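PDB 3HUL: homoserine kinase from Listeria monocytogenes, which probably catalyses the ATP-dependent phosphorylation of L-homoserine to O-phospho-L-homoserine, the fourth of five steps from L-aspartate to L-threonine. Local coordinates for residues P8-N13 and P124-P129; L25-T30 and D275-D280; T55-E60 and S90-A95; D79-R84 and A159-A164. One frame throughout, in Å; residues are numbered along the deposited sequence.

Interaction 1. Residues P8-N13 and P124-P129; sequences PATTAN and PDNVAP
T10 and A12, near the end of strand 3-12, face N126 and D125, at the approach to helix 127-132 in this GHMP kinase fold. The two threonine branches divide the work. With chi1 at 50°, OG1 sits between the backbone N and the carbonyl carbon and meets the amide of N126, while CG2 is turned to the N126 carbonyl and to P129. The hydrogen bond from N126 ND2 to T10 OG1 spans 3.0 Å with an N-H...O angle of 162°, and the hydroxyl oxygen lies almost exactly in the amide plane. T10 CG2 is 3.2 Å from N126 O and packs 3.9 Å from P129 CB, the threonine and proline side chains crossing at about a right angle.

Further along, the methyl of A12 touches two side-chain oxygens: its CB is 3.3 Å from D125 OD2 and 3.4 Å from N126 OD1. D125 OD2 also takes a weak bond from N13 N, bent to 128° at the hydrogen, whereas D125 OD1 is held by H123. N126 additionally packs on S90 of the predicted ATP-binding segment, which would place this contact beside the predicted nucleotide site. A water completes the link by accepting two N-H groups, one from each segment: its oxygen is 2.9 Å from A12 N and 3.0 Å from N126 ND2.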
loop_
_atom_site.group_PDB
_atom_site.type_symbol
_atom_site.label_atom_id
_atom_site.label_comp_id
_atom_site.label_asym_id
_atom_site.label_seq_id
_atom_site.Cartn_x
_atom_site.Cartn_y
_atom_site.Cartn_z
ATOM N N PRO A 8 19.754 7.612 -13.885
ATOM C CA PRO A 8 20.179 6.335 -13.349
ATOM C C PRO A 8 20.060 5.124 -14.303
ATOM O O PRO A 8 19.259 5.130 -15.252
ATOM C CB PRO A 8 19.251 6.142 -12.145
ATOM C CG PRO A 8 17.982 6.791 -12.532
ATOM C CD PRO A 8 18.382 7.957 -13.453
ATOM N N ALA A 9 20.879 4.106 -14.024
ATOM C CA ALA A 9 20.770 2.794 -14.607
ATOM C C ALA A 9 19.451 2.156 -14.187
ATOM O O ALA A 9 18.863 2.536 -13.166
ATOM C CB ALA A 9 21.922 1.942 -14.136
ATOM N N THR A 10 18.997 1.188 -14.972
ATOM C CA THR A 10 17.735 0.486 -14.728
ATOM C C THR A 10 17.869 -0.949 -15.168
ATOM O O THR A 10 18.587 -1.258 -16.130
ATOM C CB THR A 10 16.555 1.091 -15.559
ATOM O OG1 THR A 10 16.969 1.200 -16.920
ATOM C CG2 THR A 10 16.147 2.468 -15.055
ATOM N N THR A 11 17.173 -1.838 -14.470
ATOM C CA THR A 11 17.085 -3.231 -14.887
ATOM C C THR A 11 15.641 -3.507 -15.217
ATOM O O THR A 11 14.755 -3.280 -14.392
ATOM C CB THR A 11 17.591 -4.227 -13.812
ATOM O OG1 THR A 11 17.438 -5.559 -14.308
ATOM C CG2 THR A 11 16.827 -4.113 -12.490
ATOM N N ALA A 12 15.412 -3.975 -16.436
ATOM C CA ALA A 12 14.072 -4.133 -16.952
ATOM C C ALA A 12 13.744 -5.617 -17.083
ATOM O O ALA A 12 14.605 -6.462 -16.852
ATOM C CB ALA A 12 13.956 -3.427 -18.294
ATOM N N ASN A 13 12.496 -5.921 -17.436
ATOM C CA ASN A 13 12.089 -7.290 -17.711
ATOM C C ASN A 13 12.232 -8.098 -16.420
ATOM O O ASN A 13 12.699 -9.239 -16.435
ATOM C CB ASN A 13 12.935 -7.868 -18.880
ATOM C CG ASN A 13 12.462 -9.250 -19.343
ATOM O OD1 ASN A 13 13.256 -10.064 -19.847
ATOM N ND2 ASN A 13 11.175 -9.526 -19.175
ATOM N N PRO A 124 8.678 0.417 -22.360
ATOM C CA PRO A 124 8.713 1.422 -21.323
ATOM C C PRO A 124 9.556 1.064 -20.090
ATOM O O PRO A 124 9.742 1.922 -19.234
ATOM C CB PRO A 124 7.235 1.548 -20.939
ATOM C CG PRO A 124 6.621 0.217 -21.254
ATOM C CD PRO A 124 7.579 -0.546 -22.140
ATOM N N ASP A 125 10.084 -0.158 -20.010
ATOM C CA ASP A 125 10.523 -0.698 -18.715
ATOM C C ASP A 125 11.948 -0.374 -18.258
ATOM O O ASP A 125 12.286 -0.604 -17.093
ATOM C CB ASP A 125 10.144 -2.180 -18.539
ATOM C CG ASP A 125 10.630 -3.084 -19.687
ATOM O OD1 ASP A 125 10.664 -2.661 -20.867
ATOM O OD2 ASP A 125 10.956 -4.255 -19.397
ATOM N N ASN A 126 12.782 0.160 -19.154
ATOM C CA ASN A 126 13.970 0.887 -18.706
ATOM C C ASN A 126 13.652 2.354 -18.472
ATOM O O ASN A 126 13.966 2.872 -17.399
ATOM C CB ASN A 126 15.156 0.759 -19.660
ATOM C CG ASN A 126 15.687 -0.659 -19.744
ATOM O OD1 ASN A 126 15.357 -1.375 -20.685
ATOM N ND2 ASN A 126 16.507 -1.077 -18.755
ATOM N N VAL A 127 13.029 3.003 -19.470
ATOM C CA VAL A 127 12.862 4.460 -19.477
ATOM C C VAL A 127 11.926 5.043 -18.412
ATOM O O VAL A 127 12.180 6.126 -17.893
ATOM C CB VAL A 127 12.509 5.039 -20.906
ATOM C CG1 VAL A 127 13.666 4.795 -21.899
ATOM C CG2 VAL A 127 11.176 4.510 -21.445
ATOM N N ALA A 128 10.850 4.344 -18.073
ATOM C CA ALA A 128 9.949 4.873 -17.061
ATOM C C ALA A 128 10.670 4.952 -15.685
ATOM O O ALA A 128 10.697 6.015 -15.075
ATOM C CB ALA A 128 8.638 4.044 -16.991
ATOM N N PRO A 129 11.293 3.846 -15.220
ATOM C CA PRO A 129 12.064 3.997 -13.969
ATOM C C PRO A 129 13.273 4.963 -14.092
ATOM O O PRO A 129 13.643 5.588 -13.098
ATOM C CB PRO A 129 12.508 2.557 -13.621
ATOM C CG PRO A 129 12.228 1.734 -14.797
ATOM C CD PRO A 129 11.257 2.449 -15.699
HETATM O O HOH W 1 17.605 -3.815 -18.392
#

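Interaction 2. Residues L25-T30 and D275-D280; sequences LTLYLT and DVLLLD
An inverse gamma turn centred on T26 brings the corner between strands 21-25 and 27-36 against D280 of the 275-280 segment. Backbone and side chain of T26 both take part. T26 N donates to D280 O over 3.0 Å, and D280 N donates to T26 OG1 over 2.8 Å; the latter bond is nearly straight, at 169°. A chi1 of 49° turns OG1 toward D280, which is gripped through both its N-H and its C=O. A water 2.9 Å from T26 OG1 donates to L278 O and carries the polar link two residues further back along the strand.

The apolar part is built on L279, whose two methyls go to different leucines. Its CD1 packs 3.8 Å from L25 CD1, and its CD2 lies 3.8 Å from L27 CG, each pair of side chains meeting at a slant. L25 also touches L86 of the predicted ATP-binding segment. Strand 275-280 is an outermost strand, within this chain, of a four-stranded antiparallel sheet, and strand 27-36 belongs to the large mixed sheet; such a join between two sheets fits the two-domain architecture of GHMP kinases.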
loop_
_atom_site.group_PDB
_atom_site.type_symbol
_atom_site.label_atom_id
_atom_site.label_comp_id
_atom_site.label_asym_id
_atom_site.label_seq_id
_atom_site.Cartn_x
_atom_site.Cartn_y
_atom_site.Cartn_z
ATOM N N LEU A 25 18.533 1.928 -10.571
ATOM C CA LEU A 25 19.680 1.458 -9.778
ATOM C C LEU A 25 20.743 2.552 -9.589
ATOM O O LEU A 25 20.787 3.507 -10.361
ATOM C CB LEU A 25 20.320 0.243 -10.459
ATOM C CG LEU A 25 19.439 -0.985 -10.650
ATOM C CD1 LEU A 25 20.259 -2.062 -11.353
ATOM C CD2 LEU A 25 18.955 -1.466 -9.286
ATOM N N THR A 26 21.584 2.405 -8.561
ATOM C CA THR A 26 22.575 3.426 -8.208
ATOM C C THR A 26 23.840 3.364 -9.093
ATOM O O THR A 26 24.942 3.167 -8.592
ATOM C CB THR A 26 22.958 3.340 -6.695
ATOM O OG1 THR A 26 23.271 1.992 -6.376
ATOM C CG2 THR A 26 21.787 3.808 -5.772
ATOM N N LEU A 27 23.663 3.472 -10.410
ATOM C CA LEU A 27 24.770 3.754 -11.330
ATOM C C LEU A 27 24.233 4.869 -12.198
ATOM O O LEU A 27 23.017 4.932 -12.411
ATOM C CB LEU A 27 25.141 2.546 -12.181
ATOM C CG LEU A 27 25.840 1.358 -11.525
ATOM C CD1 LEU A 27 25.898 0.209 -12.544
ATOM C CD2 LEU A 27 27.267 1.703 -10.980
ATOM N N TYR A 28 25.110 5.752 -12.656
ATOM C CA TYR A 28 24.672 7.016 -13.264
ATOM C C TYR A 28 25.349 7.399 -14.555
ATOM O O TYR A 28 26.516 7.101 -14.774
ATOM C CB TYR A 28 24.774 8.187 -12.279
ATOM C CG TYR A 28 24.142 7.873 -10.949
ATOM C CD1 TYR A 28 22.752 7.916 -10.789
ATOM C CD2 TYR A 28 24.927 7.488 -9.867
ATOM C CE1 TYR A 28 22.173 7.616 -9.589
ATOM C CE2 TYR A 28 24.360 7.178 -8.660
ATOM C CZ TYR A 28 22.975 7.246 -8.527
ATOM O OH TYR A 28 22.397 6.937 -7.331
ATOM N N LEU A 29 24.557 8.030 -15.407
ATOM C CA LEU A 29 25.018 8.767 -16.548
ATOM C C LEU A 29 24.876 10.194 -16.095
ATOM O O LEU A 29 23.772 10.627 -15.722
ATOM C CB LEU A 29 24.158 8.451 -17.778
ATOM C CG LEU A 29 24.240 9.227 -19.112
ATOM C CD1 LEU A 29 25.462 10.085 -19.254
ATOM C CD2 LEU A 29 24.122 8.288 -20.302
ATOM N N THR A 30 26.012 10.894 -16.055
ATOM C CA THR A 30 26.074 12.297 -15.666
ATOM C C THR A 30 26.586 13.202 -16.805
ATOM O O THR A 30 27.712 13.032 -17.297
ATOM C CB THR A 30 26.968 12.514 -14.416
ATOM O OG1 THR A 30 26.544 11.638 -13.357
ATOM C CG2 THR A 30 26.861 13.965 -13.937
ATOM N N ASP A 275 33.059 -8.255 -12.857
ATOM C CA ASP A 275 33.133 -7.434 -11.671
ATOM C C ASP A 275 31.863 -7.696 -10.850
ATOM O O ASP A 275 30.757 -7.831 -11.401
ATOM C CB ASP A 275 33.257 -5.967 -12.060
ATOM C CG ASP A 275 34.566 -5.664 -12.806
ATOM O OD1 ASP A 275 35.632 -6.205 -12.407
ATOM O OD2 ASP A 275 34.537 -4.873 -13.784
ATOM N N VAL A 276 32.036 -7.819 -9.545
ATOM C CA VAL A 276 30.923 -7.986 -8.636
ATOM C C VAL A 276 30.700 -6.673 -7.909
ATOM O O VAL A 276 31.540 -6.252 -7.101
ATOM C CB VAL A 276 31.177 -9.092 -7.647
ATOM C CG1 VAL A 276 29.932 -9.297 -6.789
ATOM C CG2 VAL A 276 31.541 -10.399 -8.410
ATOM N N LEU A 277 29.577 -6.024 -8.217
ATOM C CA LEU A 277 29.299 -4.677 -7.730
ATOM C C LEU A 277 28.072 -4.652 -6.838
ATOM O O LEU A 277 27.153 -5.421 -7.030
ATOM C CB LEU A 277 29.113 -3.708 -8.901
ATOM C CG LEU A 277 30.305 -2.828 -9.296
ATOM C CD1 LEU A 277 31.538 -3.633 -9.729
ATOM C CD2 LEU A 277 29.892 -1.852 -10.416
ATOM N N LEU A 278 28.078 -3.768 -5.856
ATOM C CA LEU A 278 26.940 -3.612 -4.964
ATOM C C LEU A 278 26.120 -2.405 -5.414
ATOM O O LEU A 278 26.626 -1.285 -5.542
ATOM C CB LEU A 278 27.400 -3.486 -3.504
ATOM C CG LEU A 278 26.416 -3.476 -2.327
ATOM C CD1 LEU A 278 25.315 -4.506 -2.451
ATOM C CD2 LEU A 278 27.183 -3.715 -1.028
ATOM N N LEU A 279 24.851 -2.654 -5.705
ATOM C CA LEU A 279 23.963 -1.571 -6.134
ATOM C C LEU A 279 22.788 -1.459 -5.189
ATOM O O LEU A 279 22.386 -2.444 -4.611
ATOM C CB LEU A 279 23.458 -1.850 -7.545
ATOM C CG LEU A 279 24.449 -2.393 -8.572
ATOM C CD1 LEU A 279 23.696 -2.772 -9.815
ATOM C CD2 LEU A 279 25.568 -1.390 -8.905
ATOM N N ASP A 280 22.235 -0.255 -5.058
ATOM C CA ASP A 280 20.990 -0.064 -4.369
ATOM C C ASP A 280 19.877 0.328 -5.349
ATOM O O ASP A 280 20.150 0.727 -6.490
ATOM C CB ASP A 280 21.144 0.996 -3.271
ATOM C CG ASP A 280 21.983 0.499 -2.084
ATOM O OD1 ASP A 280 21.638 -0.523 -1.461
ATOM O OD2 ASP A 280 22.992 1.138 -1.771
HETATM O O HOH W 2 26.015 1.534 -5.704
#

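Interaction 3. Residues T55-E60 and S90-A95; sequences TNVIIE and SAAVVA
I58 and V57, in the first turn of helix 57-65, pack on A92, V93 and A95 in a helix-helix contact within the N-terminal part of the GHMP kinase fold. I58 can be traced outward. Its CB lies 4.0 Å from A92 O, and there the side chain forks. CG1, beside the backbone N with chi1 at -54°, passes the same carbonyl oxygen and comes 3.7 Å from A92 CB. The terminal CD1 has already drawn off, to 4.4 Å from A92 CB. The other branch, CG2, reaches the next turn of helix 88-103, where it is 4.3 Å from A95 CB. I58 thereby straddles the helix surface between two alanines one turn apart, and the short side chain of A92 is consistent with the close approach of the backbones, 5.1 Å between I58 CA and A92 CA.

The start of the isoleucine's helix is capped by N56, the N-cap residue, whose OD1 accepts from I58 N in the carbonyl plane. Elsewhere on helix 88-103, S90 and V94 pack on V127 of helix 127-132. V57 adds a second foothold beside I58 through a single methyl, CG1, which lies 3.8 Å from A92 CB and 3.9 Å from V93 CG2.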
loop_
_atom_site.group_PDB
_atom_site.type_symbol
_atom_site.label_atom_id
_atom_site.label_comp_id
_atom_site.label_asym_id
_atom_site.label_seq_id
_atom_site.Cartn_x
_atom_site.Cartn_y
_atom_site.Cartn_z
ATOM N N THR A 55 26.233 12.528 -33.460
ATOM C CA THR A 55 25.710 11.175 -33.714
ATOM C C THR A 55 25.552 10.370 -32.421
ATOM O O THR A 55 24.807 9.389 -32.390
ATOM C CB THR A 55 26.513 10.365 -34.790
ATOM O OG1 THR A 55 27.911 10.332 -34.461
ATOM C CG2 THR A 55 26.309 10.967 -36.208
ATOM N N ASN A 56 26.236 10.795 -31.356
ATOM C CA ASN A 56 25.947 10.277 -30.028
ATOM C C ASN A 56 24.443 10.291 -29.773
ATOM O O ASN A 56 23.752 11.282 -30.079
ATOM C CB ASN A 56 26.663 11.064 -28.932
ATOM C CG ASN A 56 26.489 10.433 -27.570
ATOM O OD1 ASN A 56 25.377 10.384 -27.036
ATOM N ND2 ASN A 56 27.574 9.918 -27.011
ATOM N N VAL A 57 23.953 9.175 -29.228
ATOM C CA VAL A 57 22.530 8.954 -28.946
ATOM C C VAL A 57 21.866 10.147 -28.216
ATOM O O VAL A 57 20.794 10.618 -28.615
ATOM C CB VAL A 57 22.359 7.599 -28.175
ATOM C CG1 VAL A 57 21.036 7.503 -27.467
ATOM C CG2 VAL A 57 22.550 6.412 -29.145
ATOM N N ILE A 58 22.533 10.637 -27.172
ATOM C CA ILE A 58 22.067 11.783 -26.381
ATOM C C ILE A 58 21.746 12.981 -27.263
ATOM O O ILE A 58 20.650 13.540 -27.198
ATOM C CB ILE A 58 23.127 12.192 -25.317
ATOM C CG1 ILE A 58 23.509 10.982 -24.459
ATOM C CG2 ILE A 58 22.636 13.365 -24.488
ATOM C CD1 ILE A 58 24.669 11.185 -23.567
ATOM N N ILE A 59 22.695 13.345 -28.119
ATOM C CA ILE A 59 22.534 14.503 -29.012
ATOM C C ILE A 59 21.478 14.286 -30.104
ATOM O O ILE A 59 20.623 15.164 -30.322
ATOM C CB ILE A 59 23.916 14.974 -29.577
ATOM C CG1 ILE A 59 24.875 15.261 -28.410
ATOM C CG2 ILE A 59 23.748 16.236 -30.446
ATOM C CD1 ILE A 59 26.359 15.272 -28.771
ATOM N N GLU A 60 21.492 13.124 -30.770
ATOM C CA GLU A 60 20.454 12.811 -31.781
ATOM C C GLU A 60 19.077 12.838 -31.155
ATOM O O GLU A 60 18.099 13.304 -31.782
ATOM C CB GLU A 60 20.643 11.420 -32.434
ATOM C CG GLU A 60 22.019 11.127 -33.050
ATOM C CD GLU A 60 22.002 9.925 -34.012
ATOM O OE1 GLU A 60 21.710 8.790 -33.564
ATOM O OE2 GLU A 60 22.284 10.120 -35.222
ATOM N N SER A 90 19.163 3.295 -22.487
ATOM C CA SER A 90 17.942 4.011 -22.124
ATOM C C SER A 90 18.270 5.260 -21.305
ATOM O O SER A 90 17.567 6.254 -21.394
ATOM C CB SER A 90 16.958 3.088 -21.387
ATOM O OG SER A 90 16.847 3.433 -19.997
ATOM N N ALA A 91 19.341 5.206 -20.518
ATOM C CA ALA A 91 19.783 6.389 -19.773
ATOM C C ALA A 91 20.224 7.532 -20.716
ATOM O O ALA A 91 19.947 8.728 -20.428
ATOM C CB ALA A 91 20.895 6.051 -18.787
ATOM N N ALA A 92 20.861 7.160 -21.839
ATOM C CA ALA A 92 21.321 8.140 -22.825
ATOM C C ALA A 92 20.137 8.815 -23.512
ATOM O O ALA A 92 20.126 10.047 -23.667
ATOM C CB ALA A 92 22.334 7.503 -23.854
ATOM N N VAL A 93 19.120 8.034 -23.875
ATOM C CA VAL A 93 17.905 8.574 -24.469
ATOM C C VAL A 93 17.204 9.557 -23.500
ATOM O O VAL A 93 16.891 10.691 -23.857
ATOM C CB VAL A 93 16.922 7.450 -24.878
ATOM C CG1 VAL A 93 15.544 8.044 -25.203
ATOM C CG2 VAL A 93 17.481 6.603 -26.067
ATOM N N VAL A 94 16.996 9.121 -22.265
ATOM C CA VAL A 94 16.443 10.005 -21.232
ATOM C C VAL A 94 17.296 11.272 -21.036
ATOM O O VAL A 94 16.762 12.352 -20.902
ATOM C CB VAL A 94 16.244 9.230 -19.899
ATOM C CG1 VAL A 94 15.874 10.188 -18.726
ATOM C CG2 VAL A 94 15.219 8.126 -20.105
ATOM N N ALA A 95 18.608 11.130 -21.026
ATOM C CA ALA A 95 19.503 12.283 -20.908
ATOM C C ALA A 95 19.345 13.292 -22.064
ATOM O O ALA A 95 19.375 14.509 -21.838
ATOM C CB ALA A 95 20.936 11.815 -20.798
#

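Interaction 4. Residues D79-R84 and A159-A164; sequences DIPPAR and AFIPKA
R84 meets I161 and A164, and these three residues bury the most surface in the contact. The arginine belongs to the loop of the GHMP kinases that is predicted to bind ATP, but here its side chain grips backbone. Bends at chi2 (66°) and chi3 (50°) fold the chain so that the guanidinium lies between two carbonyls. On one side NH1 donates to P162 O over 2.9 Å, at 152° and on a lone pair of that oxygen. On the other, NE and NH2 both bind P82 O, at 2.8 and 3.0 Å, a side-on grip on one atom within the arginine's own loop, with that oxygen somewhat tilted out of the guanidinium plane. Three bonds to two acceptors thus restrict rotation of the group.

One atom lies over each face, offset toward the rim: A164 N, 3.4 Å above the guanidinium plane, and P81 CB on the opposite side. Nearer the backbone, I161 presents CG2, which stands 3.9 Å from both R84 CG and P81 CG. I161 also packs on L277 of the neighbouring strand 275-280. The loop between strand 72-78 and helix 88-103 lies against I161 of strand 156-161, in the four-stranded antiparallel sheet, and against the residues that follow it.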
loop_
_atom_site.group_PDB
_atom_site.type_symbol
_atom_site.label_atom_id
_atom_site.label_comp_id
_atom_site.label_asym_id
_atom_site.label_seq_id
_atom_site.Cartn_x
_atom_site.Cartn_y
_atom_site.Cartn_z
ATOM N N ASP A 79 29.130 5.493 -15.342
ATOM C CA ASP A 79 29.575 4.210 -14.810
ATOM C C ASP A 79 28.533 3.099 -15.005
ATOM O O ASP A 79 28.611 2.046 -14.382
ATOM C CB ASP A 79 30.108 4.336 -13.363
ATOM C CG ASP A 79 29.023 4.663 -12.326
ATOM O OD1 ASP A 79 27.973 5.268 -12.658
ATOM O OD2 ASP A 79 29.246 4.319 -11.142
ATOM N N ILE A 80 27.569 3.359 -15.885
ATOM C CA ILE A 80 26.687 2.326 -16.430
ATOM C C ILE A 80 27.377 1.743 -17.672
ATOM O O ILE A 80 27.404 2.393 -18.711
ATOM C CB ILE A 80 25.290 2.893 -16.891
ATOM C CG1 ILE A 80 24.627 3.790 -15.830
ATOM C CG2 ILE A 80 24.327 1.753 -17.310
ATOM C CD1 ILE A 80 23.478 4.634 -16.411
ATOM N N PRO A 81 27.922 0.517 -17.580
ATOM C CA PRO A 81 28.585 -0.062 -18.749
ATOM C C PRO A 81 27.621 -0.225 -19.920
ATOM O O PRO A 81 26.477 -0.688 -19.718
ATOM C CB PRO A 81 29.050 -1.433 -18.248
ATOM C CG PRO A 81 29.099 -1.300 -16.764
ATOM C CD PRO A 81 27.946 -0.405 -16.435
ATOM N N PRO A 82 28.067 0.172 -21.133
ATOM C CA PRO A 82 27.260 0.085 -22.335
ATOM C C PRO A 82 26.950 -1.353 -22.669
ATOM O O PRO A 82 27.778 -2.253 -22.411
ATOM C CB PRO A 82 28.162 0.671 -23.423
ATOM C CG PRO A 82 29.233 1.397 -22.714
ATOM C CD PRO A 82 29.420 0.692 -21.418
ATOM N N ALA A 83 25.764 -1.551 -23.242
ATOM C CA ALA A 83 25.278 -2.851 -23.665
ATOM C C ALA A 83 25.507 -3.964 -22.624
ATOM O O ALA A 83 25.899 -5.076 -22.963
ATOM C CB ALA A 83 25.870 -3.224 -25.044
ATOM N N ARG A 84 25.221 -3.674 -21.355
ATOM C CA ARG A 84 25.398 -4.688 -20.311
ATOM C C ARG A 84 24.101 -5.128 -19.598
ATOM O O ARG A 84 24.151 -5.897 -18.645
ATOM C CB ARG A 84 26.491 -4.265 -19.320
ATOM C CG ARG A 84 27.558 -5.372 -19.077
ATOM C CD ARG A 84 28.383 -5.638 -20.376
ATOM N NE ARG A 84 28.907 -4.408 -20.994
ATOM C CZ ARG A 84 30.036 -3.821 -20.597
ATOM N NH1 ARG A 84 30.728 -4.333 -19.579
ATOM N NH2 ARG A 84 30.457 -2.699 -21.177
ATOM N N ALA A 159 25.476 -7.169 -8.556
ATOM C CA ALA A 159 25.547 -7.263 -10.004
ATOM C C ALA A 159 26.838 -7.959 -10.433
ATOM O O ALA A 159 27.942 -7.523 -10.073
ATOM C CB ALA A 159 25.485 -5.875 -10.608
ATOM N N PHE A 160 26.695 -9.033 -11.198
ATOM C CA PHE A 160 27.833 -9.590 -11.916
ATOM C C PHE A 160 27.888 -8.907 -13.263
ATOM O O PHE A 160 27.093 -9.217 -14.156
ATOM C CB PHE A 160 27.651 -11.074 -12.163
ATOM C CG PHE A 160 27.847 -11.930 -10.963
ATOM C CD1 PHE A 160 29.045 -12.597 -10.769
ATOM C CD2 PHE A 160 26.805 -12.119 -10.042
ATOM C CE1 PHE A 160 29.223 -13.434 -9.677
ATOM C CE2 PHE A 160 26.971 -12.944 -8.949
ATOM C CZ PHE A 160 28.187 -13.601 -8.757
ATOM N N ILE A 161 28.824 -7.983 -13.415
ATOM C CA ILE A 161 28.955 -7.254 -14.656
ATOM C C ILE A 161 30.137 -7.809 -15.487
ATOM O O ILE A 161 31.303 -7.525 -15.166
ATOM C CB ILE A 161 29.123 -5.767 -14.363
ATOM C CG1 ILE A 161 27.878 -5.257 -13.625
ATOM C CG2 ILE A 161 29.412 -4.983 -15.660
ATOM C CD1 ILE A 161 28.064 -3.932 -13.007
ATOM N N PRO A 162 29.838 -8.619 -16.533
ATOM C CA PRO A 162 30.920 -9.101 -17.404
ATOM C C PRO A 162 31.183 -8.094 -18.522
ATOM O O PRO A 162 30.586 -7.008 -18.551
ATOM C CB PRO A 162 30.341 -10.386 -17.995
ATOM C CG PRO A 162 28.846 -10.083 -18.112
ATOM C CD PRO A 162 28.515 -8.989 -17.074
ATOM N N LYS A 163 32.084 -8.463 -19.420
ATOM C CA LYS A 163 32.396 -7.695 -20.621
ATOM C C LYS A 163 31.187 -7.700 -21.538
ATOM O O LYS A 163 30.338 -8.596 -21.437
ATOM C CB LYS A 163 33.581 -8.374 -21.343
ATOM C CG LYS A 163 34.864 -8.452 -20.477
ATOM C CD LYS A 163 35.448 -7.066 -20.315
ATOM C CE LYS A 163 36.836 -7.096 -19.696
ATOM N NZ LYS A 163 37.297 -5.695 -19.517
ATOM N N ALA A 164 31.114 -6.723 -22.441
ATOM C CA ALA A 164 30.105 -6.743 -23.493
ATOM C C ALA A 164 30.102 -8.111 -24.179
ATOM O O ALA A 164 31.140 -8.764 -24.273
ATOM C CB ALA A 164 30.349 -5.619 -24.511
#

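Overall arrangement
All four contacts include or touch the predicted ATP-binding segment: interaction 4 contributes P81 to R84, interaction 3 contributes S90 and A91, and interactions 1 and 2 touch it through N126 and L25. The side chains of N126 and R84 each lie about 5 Å from bound sulfate, probably from crystallisation, which may mark an anion-accepting pocket nearby. Interactions 1 and 2, with centres about 13 Å apart, share the mixed sheet: A9 O is 2.7 Å from L25 N. Interactions 2 and 4, about 10 Å apart, share the antiparallel sheet, where D275 O is 2.8 Å from I161 N. I80 CD1 packs on A91 CB at 3.8 Å, joining interactions 3 and 4.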